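Local coordinates for escJ (Escherichia coli, PDB 1YJ7), which forms part of the type III secretion system of enteropathogenic strains, probably as a lipoprotein of the platform on which the secretion apparatus assembles, at residues A19-N24 against T52-N57; N24-S29 against A44-R49. The protein carries 3 engineered substitutions. One frame throughout, in Å; residues are numbered along the deposited sequence. Where two conformers were deposited one is given.

How the interactions relate
From the N terminus, strand 3-9 leads into helix 11-23. The chain then turns through Asn24 to Asn27 into strand 28-32, returns along strand 38-42 and enters helix 47-56. Interaction 2 closes the shorter loop, joining the turn after the first helix to the start of the second. Interaction 1 closes the longer loop, pairing the C-terminal parts of both helices, so interaction 2 is nested inside it. Their centres lie about 9 Å apart, and Asn24 belongs to both. Val26 also packs on Ile53, which joins the two contacts. Together they tie helix 11-23, the turn and helix 47-56 into one small alpha/beta unit with the three-stranded antiparallel sheet.

Interaction 1 (A19-N24 against T52-N57); sequences ALLLSN and TILNNN
Ile53 meets Leu20 and Leu21 of the last turn of helix 11-23 and Asn24 just beyond it. Its CB lies 4.1 Å from Leu21 CD2. The Ile53 and Leu20 side chains slide past each other in opposite directions, which leaves Ile53 CG2 3.7 Å from Leu20 CG. Leu21 CD2 also touches this methyl, the two side chains meeting at a slant. The other branch of Ile53, CG1, lies beside the backbone N and ends in Ile53 CD1, 3.7 Å from Asn24 CB, with Asn24 CG little farther off.

Leu20 has its CG anti to the backbone N (chi1 170°). This sends CD2 across to the end of helix 47-56, where it lies 3.7 Å from Asn57 CB and touches the amide carbon too. Deeper in, Leu54 CD2 packs at 4.2 Å from Leu21 CG, the two side chains crossing at about a right angle.

No hydrogen bond joins the two segments. The polar ends of Asn24 and Asn57 are instead folded back on their own helices. Asn24 ND2 donates to Leu20 O at 2.8 Å. Ser23 OG donates to the same oxygen from the opposite face of its carbonyl plane. Asn57 ND2 donates to Ile53 O, also at 2.8 Å and nearly straight (173°). These bonds should fix the rotation of both amides, while their CB atoms join the apolar contact.

Phe59 packs on Leu20 and Leu54, and Leu5 of strand 3-9 packs on Leu21 and Leu54. The axes of the two short helix segments come within 10.3 Å and run at 127° to each other. This is the helix-to-helix packing of an alpha/beta sandwich, with both helices set against a three-stranded antiparallel sheet, in the YscJ/FliF family.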
ATOM      1  N   ALA D  19      14.883 -21.342 -19.133  1.00 14.04           N
ATOM      2  CA  ALA D  19      15.570 -22.529 -18.635  1.00 14.08           C
ATOM      3  C   ALA D  19      14.931 -23.090 -17.359  1.00 14.71           C
ATOM      4  O   ALA D  19      14.781 -24.301 -17.200  1.00 15.11           O
ATOM      5  CB  ALA D  19      17.057 -22.233 -18.404  1.00 13.46           C
ATOM      6  N   LEU D  20      14.553 -22.200 -16.444  1.00 14.65           N
ATOM      7  CA  LEU D  20      13.928 -22.616 -15.206  1.00 15.47           C
ATOM      8  C   LEU D  20      12.624 -23.363 -15.501  1.00 15.23           C
ATOM      9  O   LEU D  20      12.362 -24.430 -14.930  1.00 16.12           O
ATOM     10  CB  LEU D  20      13.679 -21.399 -14.305  1.00 15.06           C
ATOM     11  CG  LEU D  20      12.824 -21.594 -13.052  1.00 17.82           C
ATOM     12  CD1 LEU D  20      13.470 -22.620 -12.098  1.00 20.07           C
ATOM     13  CD2 LEU D  20      12.646 -20.256 -12.392  1.00 19.31           C
ATOM     14  N   LEU D  21      11.809 -22.802 -16.388  1.00 15.83           N
ATOM     15  CA  LEU D  21      10.514 -23.396 -16.722  1.00 15.89           C
ATOM     16  C   LEU D  21      10.692 -24.727 -17.452  1.00 16.74           C
ATOM     17  O   LEU D  21      10.036 -25.717 -17.113  1.00 16.96           O
ATOM     18  CB  LEU D  21       9.649 -22.430 -17.526  1.00 15.58           C
ATOM     19  CG  LEU D  21       9.151 -21.226 -16.711  1.00 16.68           C
ATOM     20  CD1 LEU D  21       8.475 -20.247 -17.620  1.00 17.32           C
ATOM     21  CD2 LEU D  21       8.219 -21.651 -15.592  1.00 16.27           C
ATOM     22  N   LEU D  22      11.611 -24.767 -18.416  1.00 17.75           N
ATOM     23  CA  LEU D  22      11.870 -25.998 -19.177  1.00 18.05           C
ATOM     24  C   LEU D  22      12.366 -27.122 -18.277  1.00 19.22           C
ATOM     25  O   LEU D  22      11.994 -28.290 -18.467  1.00 19.78           O
ATOM     26  CB  LEU D  22      12.871 -25.739 -20.302  1.00 17.80           C
ATOM     27  CG  LEU D  22      12.366 -24.948 -21.494  1.00 17.49           C
ATOM     28  CD1 LEU D  22      13.519 -24.635 -22.429  1.00 16.76           C
ATOM     29  CD2 LEU D  22      11.254 -25.685 -22.243  1.00 18.45           C
ATOM     30  N   SER D  23      13.147 -26.775 -17.259  1.00 20.03           N
ATOM     31  CA  SER D  23      13.696 -27.770 -16.349  1.00 21.22           C
ATOM     32  C   SER D  23      12.620 -28.356 -15.424  1.00 22.05           C
ATOM     33  O   SER D  23      12.824 -29.400 -14.818  1.00 22.14           O
ATOM     34  CB  SER D  23      14.853 -27.192 -15.543  1.00 21.61           C
ATOM     35  OG  SER D  23      14.386 -26.310 -14.547  1.00 24.31           O
ATOM     36  N   ASN D  24      11.483 -27.667 -15.333  1.00 22.83           N
ATOM     37  CA  ASN D  24      10.307 -28.133 -14.600  1.00 23.82           C
ATOM     38  C   ASN D  24       9.237 -28.695 -15.516  1.00 24.61           C
ATOM     39  O   ASN D  24       8.071 -28.846 -15.117  1.00 24.78           O
ATOM     40  CB  ASN D  24       9.722 -26.978 -13.778  1.00 24.21           C
ATOM     41  CG  ASN D  24      10.515 -26.706 -12.537  1.00 24.62           C
ATOM     42  OD1 ASN D  24      10.330 -27.372 -11.525  1.00 27.47           O
ATOM     43  ND2 ASN D  24      11.430 -25.746 -12.602  1.00 24.10           N
ATOM     44  N   THR D  52       3.686 -19.828 -10.534  1.00 15.65           N
ATOM     45  CA  THR D  52       4.117 -20.284  -9.202  1.00 15.99           C
ATOM     46  C   THR D  52       5.640 -20.454  -9.186  1.00 16.05           C
ATOM     47  O   THR D  52       6.323 -19.961  -8.288  1.00 15.84           O
ATOM     48  CB  THR D  52       3.426 -21.594  -8.809  1.00 16.70           C
ATOM     49  OG1 THR D  52       2.000 -21.391  -8.733  1.00 18.70           O
ATOM     50  CG2 THR D  52       3.842 -22.049  -7.390  1.00 18.87           C
ATOM     51  N   ILE D  53       6.158 -21.136 -10.199  1.00 15.58           N
ATOM     52  CA  ILE D  53       7.595 -21.375 -10.319  1.00 15.48           C
ATOM     53  C   ILE D  53       8.347 -20.063 -10.441  1.00 15.28           C
ATOM     54  O   ILE D  53       9.345 -19.853  -9.752  1.00 15.69           O
ATOM     55  CB  ILE D  53       7.906 -22.311 -11.541  1.00 15.46           C
ATOM     56  CG1 ILE D  53       7.417 -23.724 -11.253  1.00 16.79           C
ATOM     57  CG2 ILE D  53       9.437 -22.341 -11.830  1.00 15.75           C
ATOM     58  CD1 ILE D  53       7.272 -24.594 -12.492  1.00 17.64           C
ATOM     59  N   LEU D  54       7.868 -19.149 -11.286  1.00 15.49           N
ATOM     60  CA  LEU D  54       8.556 -17.874 -11.426  1.00 16.03           C
ATOM     61  C   LEU D  54       8.488 -17.063 -10.132  1.00 16.11           C
ATOM     62  O   LEU D  54       9.489 -16.506  -9.690  1.00 16.01           O
ATOM     63  CB  LEU D  54       8.003 -17.069 -12.570  1.00 15.66           C
ATOM     64  CG  LEU D  54       8.213 -17.707 -13.940  1.00 16.21           C
ATOM     65  CD1 LEU D  54       7.521 -16.859 -14.995  1.00 18.09           C
ATOM     66  CD2 LEU D  54       9.690 -17.904 -14.264  1.00 16.43           C
ATOM     67  N   ASN D  55       7.319 -17.030  -9.526  1.00 16.70           N
ATOM     68  CA  ASN D  55       7.147 -16.313  -8.251  1.00 17.33           C
ATOM     69  C   ASN D  55       8.076 -16.836  -7.153  1.00 17.09           C
ATOM     70  O   ASN D  55       8.756 -16.044  -6.485  1.00 17.12           O
ATOM     71  CB  ASN D  55       5.667 -16.119  -7.912  0.50 18.16           C
ATOM     72  CG  ASN D  55       5.056 -14.935  -8.710  0.50 20.46           C
ATOM     73  OD1 ASN D  55       4.810 -15.035  -9.920  0.50 24.28           O
ATOM     74  ND2 ASN D  55       4.899 -13.783  -8.048  0.50 23.63           N
ATOM     75  N   ASN D  56       8.137 -18.161  -7.020  1.00 16.86           N
ATOM     76  CA  ASN D  56       8.913 -18.810  -5.961  1.00 17.23           C
ATOM     77  C   ASN D  56      10.410 -18.572  -6.159  1.00 17.32           C
ATOM     78  O   ASN D  56      11.182 -18.642  -5.218  1.00 17.42           O
ATOM     79  CB  ASN D  56       8.620 -20.303  -5.904  1.00 17.48           C
ATOM     80  CG  ASN D  56       7.245 -20.626  -5.329  1.00 18.92           C
ATOM     81  OD1 ASN D  56       6.480 -19.737  -4.959  1.00 19.46           O
ATOM     82  ND2 ASN D  56       6.928 -21.913  -5.259  1.00 20.75           N
ATOM     83  N   ASN D  57      10.810 -18.274  -7.393  1.00 18.00           N
ATOM     84  CA  ASN D  57      12.214 -18.045  -7.722  1.00 18.38           C
ATOM     85  C   ASN D  57      12.578 -16.583  -7.923  1.00 18.69           C
ATOM     86  O   ASN D  57      13.697 -16.270  -8.342  1.00 19.73           O
ATOM     87  CB  ASN D  57      12.590 -18.881  -8.948  1.00 18.37           C
ATOM     88  CG  ASN D  57      12.740 -20.333  -8.613  1.00 20.82           C
ATOM     89  OD1 ASN D  57      13.804 -20.753  -8.144  1.00 25.45           O
ATOM     90  ND2 ASN D  57      11.665 -21.107  -8.766  1.00 17.94           N
TER

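Interaction 2 (N24-S29 against A44-R49); sequences NDVNVS and AADFVR. Engineered in segment 44-49: Ala44 (natural residue Lys), Ala45 (natural residue Glu).
Arg49 reaches the turn that holds Asn24 and Asp25 by two torsions. Its CG stands anti to the backbone N (chi1 -172°), and the chain then bends at chi3 (61°). The bend brings the guanidinium up against the main-chain carbonyls just beyond helix 11-23. NH2 donates to Asp25 O at 3.1 Å, and the bond is fairly straight (165°). This oxygen lies near the guanidinium plane, but the donor stands above the carbonyl plane. NH1 lies 2.8 Å from Asn24 O, in a bent and weak hydrogen bond.

A salt bridge steadies the same group from its own segment. Arg49 NH2 is 3.2 Å from Asp46 OD1, meeting it from above the carboxylate plane. NH2 thus bonds to both Asp25 O and Asp46 OD1, which should hold the guanidinium in place. Val26 CG2 lies over one face, 3.6 Å from Arg49 NH1 and offset toward the rim. The other methyl, Val26 CG1, packs on Asp46 CB at 4.0 Å. A water is placed between Asp25 O and Asn27 N, accepting from the latter at 3.2 Å.

Val26 also touches Val42 of strand 38-42, so its side chain reaches from this surface contact to the sheet. Asp25 has a positive phi and is the C-prime residue of a Schellman motif, with Val26 N bonded to Leu21 O and Asp25 N to Leu22 O. The positive charge of Arg49 probably suits the carbonyl-rich end of this helix. Here an arginine from a second helix clasps a Schellman-type helix end at the turn into strand 28-32.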
ATOM      1  N   ASN D  24      11.483 -27.667 -15.333  1.00 22.83           N
ATOM      2  CA  ASN D  24      10.307 -28.133 -14.600  1.00 23.82           C
ATOM      3  C   ASN D  24       9.237 -28.695 -15.516  1.00 24.61           C
ATOM      4  O   ASN D  24       8.071 -28.846 -15.117  1.00 24.78           O
ATOM      5  CB  ASN D  24       9.722 -26.978 -13.778  1.00 24.21           C
ATOM      6  CG  ASN D  24      10.515 -26.706 -12.537  1.00 24.62           C
ATOM      7  OD1 ASN D  24      10.330 -27.372 -11.525  1.00 27.47           O
ATOM      8  ND2 ASN D  24      11.430 -25.746 -12.602  1.00 24.10           N
ATOM      9  N   ASP D  25       9.609 -28.981 -16.757  1.00 25.06           N
ATOM     10  CA  ASP D  25       8.701 -29.605 -17.715  1.00 26.05           C
ATOM     11  C   ASP D  25       7.472 -28.744 -18.028  1.00 26.07           C
ATOM     12  O   ASP D  25       6.370 -29.251 -18.262  1.00 26.03           O
ATOM     13  CB  ASP D  25       8.360 -31.011 -17.204  1.00 27.08           C
ATOM     14  CG  ASP D  25       9.620 -31.803 -16.873  1.00 30.96           C
ATOM     15  OD1 ASP D  25      10.536 -31.808 -17.738  1.00 36.44           O
ATOM     16  OD2 ASP D  25       9.838 -32.400 -15.789  1.00 35.97           O
ATOM     17  N   VAL D  26       7.679 -27.430 -18.028  1.00 25.10           N
ATOM     18  CA  VAL D  26       6.688 -26.484 -18.499  1.00 25.68           C
ATOM     19  C   VAL D  26       7.011 -26.140 -19.941  1.00 26.82           C
ATOM     20  O   VAL D  26       8.125 -25.745 -20.237  1.00 27.18           O
ATOM     21  CB  VAL D  26       6.694 -25.183 -17.661  1.00 24.97           C
ATOM     22  CG1 VAL D  26       5.770 -24.120 -18.284  1.00 25.09           C
ATOM     23  CG2 VAL D  26       6.312 -25.479 -16.242  1.00 25.32           C
ATOM     24  N   ASN D  27       6.015 -26.246 -20.809  1.00 28.50           N
ATOM     25  CA  ASN D  27       6.151 -25.930 -22.230  1.00 29.82           C
ATOM     26  C   ASN D  27       6.158 -24.406 -22.412  1.00 29.39           C
ATOM     27  O   ASN D  27       5.119 -23.751 -22.387  1.00 30.48           O
ATOM     28  CB  ASN D  27       5.018 -26.630 -23.026  1.00 30.79           C
ATOM     29  CG  ASN D  27       4.699 -25.973 -24.376  1.00 33.45           C
ATOM     30  OD1 ASN D  27       5.536 -25.304 -24.992  1.00 36.77           O
ATOM     31  ND2 ASN D  27       3.473 -26.189 -24.845  1.00 37.17           N
ATOM     32  N   VAL D  28       7.342 -23.847 -22.610  1.00 28.58           N
ATOM     33  CA  VAL D  28       7.475 -22.408 -22.807  1.00 27.55           C
ATOM     34  C   VAL D  28       8.026 -22.105 -24.202  1.00 26.90           C
ATOM     35  O   VAL D  28       8.854 -22.832 -24.743  1.00 27.09           O
ATOM     36  CB  VAL D  28       8.300 -21.729 -21.656  1.00 27.49           C
ATOM     37  CG1 VAL D  28       9.523 -22.521 -21.300  1.00 27.47           C
ATOM     38  CG2 VAL D  28       8.685 -20.284 -22.003  1.00 27.45           C
ATOM     39  N   SER D  29       7.516 -21.044 -24.792  1.00 26.01           N
ATOM     40  CA  SER D  29       7.984 -20.575 -26.077  1.00 26.00           C
ATOM     41  C   SER D  29       8.466 -19.141 -25.957  1.00 25.16           C
ATOM     42  O   SER D  29       7.944 -18.351 -25.168  1.00 24.27           O
ATOM     43  CB  SER D  29       6.884 -20.706 -27.127  1.00 26.40           C
ATOM     44  OG  SER D  29       5.767 -19.934 -26.773  1.00 29.27           O
ATOM     45  N   ALA D  44      -1.859 -22.548 -21.863  1.00 25.28           N
ATOM     46  CA  ALA D  44      -2.794 -22.115 -20.828  1.00 25.61           C
ATOM     47  C   ALA D  44      -2.873 -23.086 -19.658  1.00 25.11           C
ATOM     48  O   ALA D  44      -3.030 -22.672 -18.518  1.00 25.81           O
ATOM     49  CB  ALA D  44      -4.212 -21.891 -21.424  1.00 26.24           C
ATOM     50  N   ALA D  45      -2.762 -24.379 -19.942  1.00 24.76           N
ATOM     51  CA  ALA D  45      -2.892 -25.412 -18.921  1.00 24.03           C
ATOM     52  C   ALA D  45      -1.695 -25.409 -17.966  1.00 22.84           C
ATOM     53  O   ALA D  45      -1.762 -25.964 -16.870  1.00 22.91           O
ATOM     54  CB  ALA D  45      -3.050 -26.780 -19.576  1.00 24.67           C
ATOM     55  N   ASP D  46      -0.600 -24.781 -18.393  1.00 21.80           N
ATOM     56  CA  ASP D  46       0.600 -24.635 -17.571  1.00 21.35           C
ATOM     57  C   ASP D  46       0.760 -23.236 -16.949  1.00 20.40           C
ATOM     58  O   ASP D  46       1.731 -22.987 -16.237  1.00 20.16           O
ATOM     59  CB  ASP D  46       1.848 -24.889 -18.429  1.00 20.90           C
ATOM     60  CG  ASP D  46       2.017 -26.350 -18.827  1.00 24.33           C
ATOM     61  OD1 ASP D  46       1.526 -27.260 -18.121  1.00 25.99           O
ATOM     62  OD2 ASP D  46       2.672 -26.674 -19.840  1.00 29.04           O
ATOM     63  N   PHE D  47      -0.154 -22.316 -17.229  1.00 19.62           N
ATOM     64  CA  PHE D  47       0.006 -20.936 -16.757  1.00 18.66           C
ATOM     65  C   PHE D  47       0.156 -20.809 -15.245  1.00 18.78           C
ATOM     66  O   PHE D  47       1.073 -20.122 -14.757  1.00 17.88           O
ATOM     67  CB  PHE D  47      -1.160 -20.056 -17.232  1.00 18.34           C
ATOM     68  CG  PHE D  47      -1.006 -18.623 -16.843  1.00 17.31           C
ATOM     69  CD1 PHE D  47      -0.210 -17.775 -17.573  1.00 17.77           C
ATOM     70  CD2 PHE D  47      -1.611 -18.139 -15.695  1.00 18.28           C
ATOM     71  CE1 PHE D  47      -0.060 -16.435 -17.209  1.00 18.86           C
ATOM     72  CE2 PHE D  47      -1.461 -16.832 -15.325  1.00 18.20           C
ATOM     73  CZ  PHE D  47      -0.685 -15.975 -16.075  1.00 18.44           C
ATOM     74  N   VAL D  48      -0.740 -21.437 -14.485  1.00 18.22           N
ATOM     75  CA  VAL D  48      -0.678 -21.302 -13.024  1.00 18.53           C
ATOM     76  C   VAL D  48       0.624 -21.877 -12.478  1.00 18.45           C
ATOM     77  O   VAL D  48       1.276 -21.260 -11.650  1.00 18.66           O
ATOM     78  CB  VAL D  48      -1.892 -21.953 -12.323  1.00 19.15           C
ATOM     79  CG1 VAL D  48      -1.700 -21.989 -10.814  1.00 19.37           C
ATOM     80  CG2 VAL D  48      -3.162 -21.193 -12.692  1.00 18.98           C
ATOM     81  N   ARG D  49       1.005 -23.050 -12.969  1.00 18.29           N
ATOM     82  CA  ARG D  49       2.235 -23.692 -12.545  1.00 18.91           C
ATOM     83  C   ARG D  49       3.440 -22.813 -12.887  1.00 17.59           C
ATOM     84  O   ARG D  49       4.353 -22.672 -12.076  1.00 17.77           O
ATOM     85  CB  ARG D  49       2.353 -25.076 -13.190  1.00 19.81           C
ATOM     86  CG  ARG D  49       3.499 -25.924 -12.682  1.00 23.01           C
ATOM     87  CD  ARG D  49       3.295 -27.413 -12.960  1.00 25.97           C
ATOM     88  NE  ARG D  49       3.187 -27.690 -14.399  1.00 29.26           N
ATOM     89  CZ  ARG D  49       4.143 -28.248 -15.147  1.00 32.15           C
ATOM     90  NH1 ARG D  49       5.310 -28.593 -14.625  1.00 33.22           N
ATOM     91  NH2 ARG D  49       3.933 -28.448 -16.440  1.00 33.04           N
TER
HETATM   92  O   HOH W   1       3.994 -28.651 -20.304  1.00 42.73           O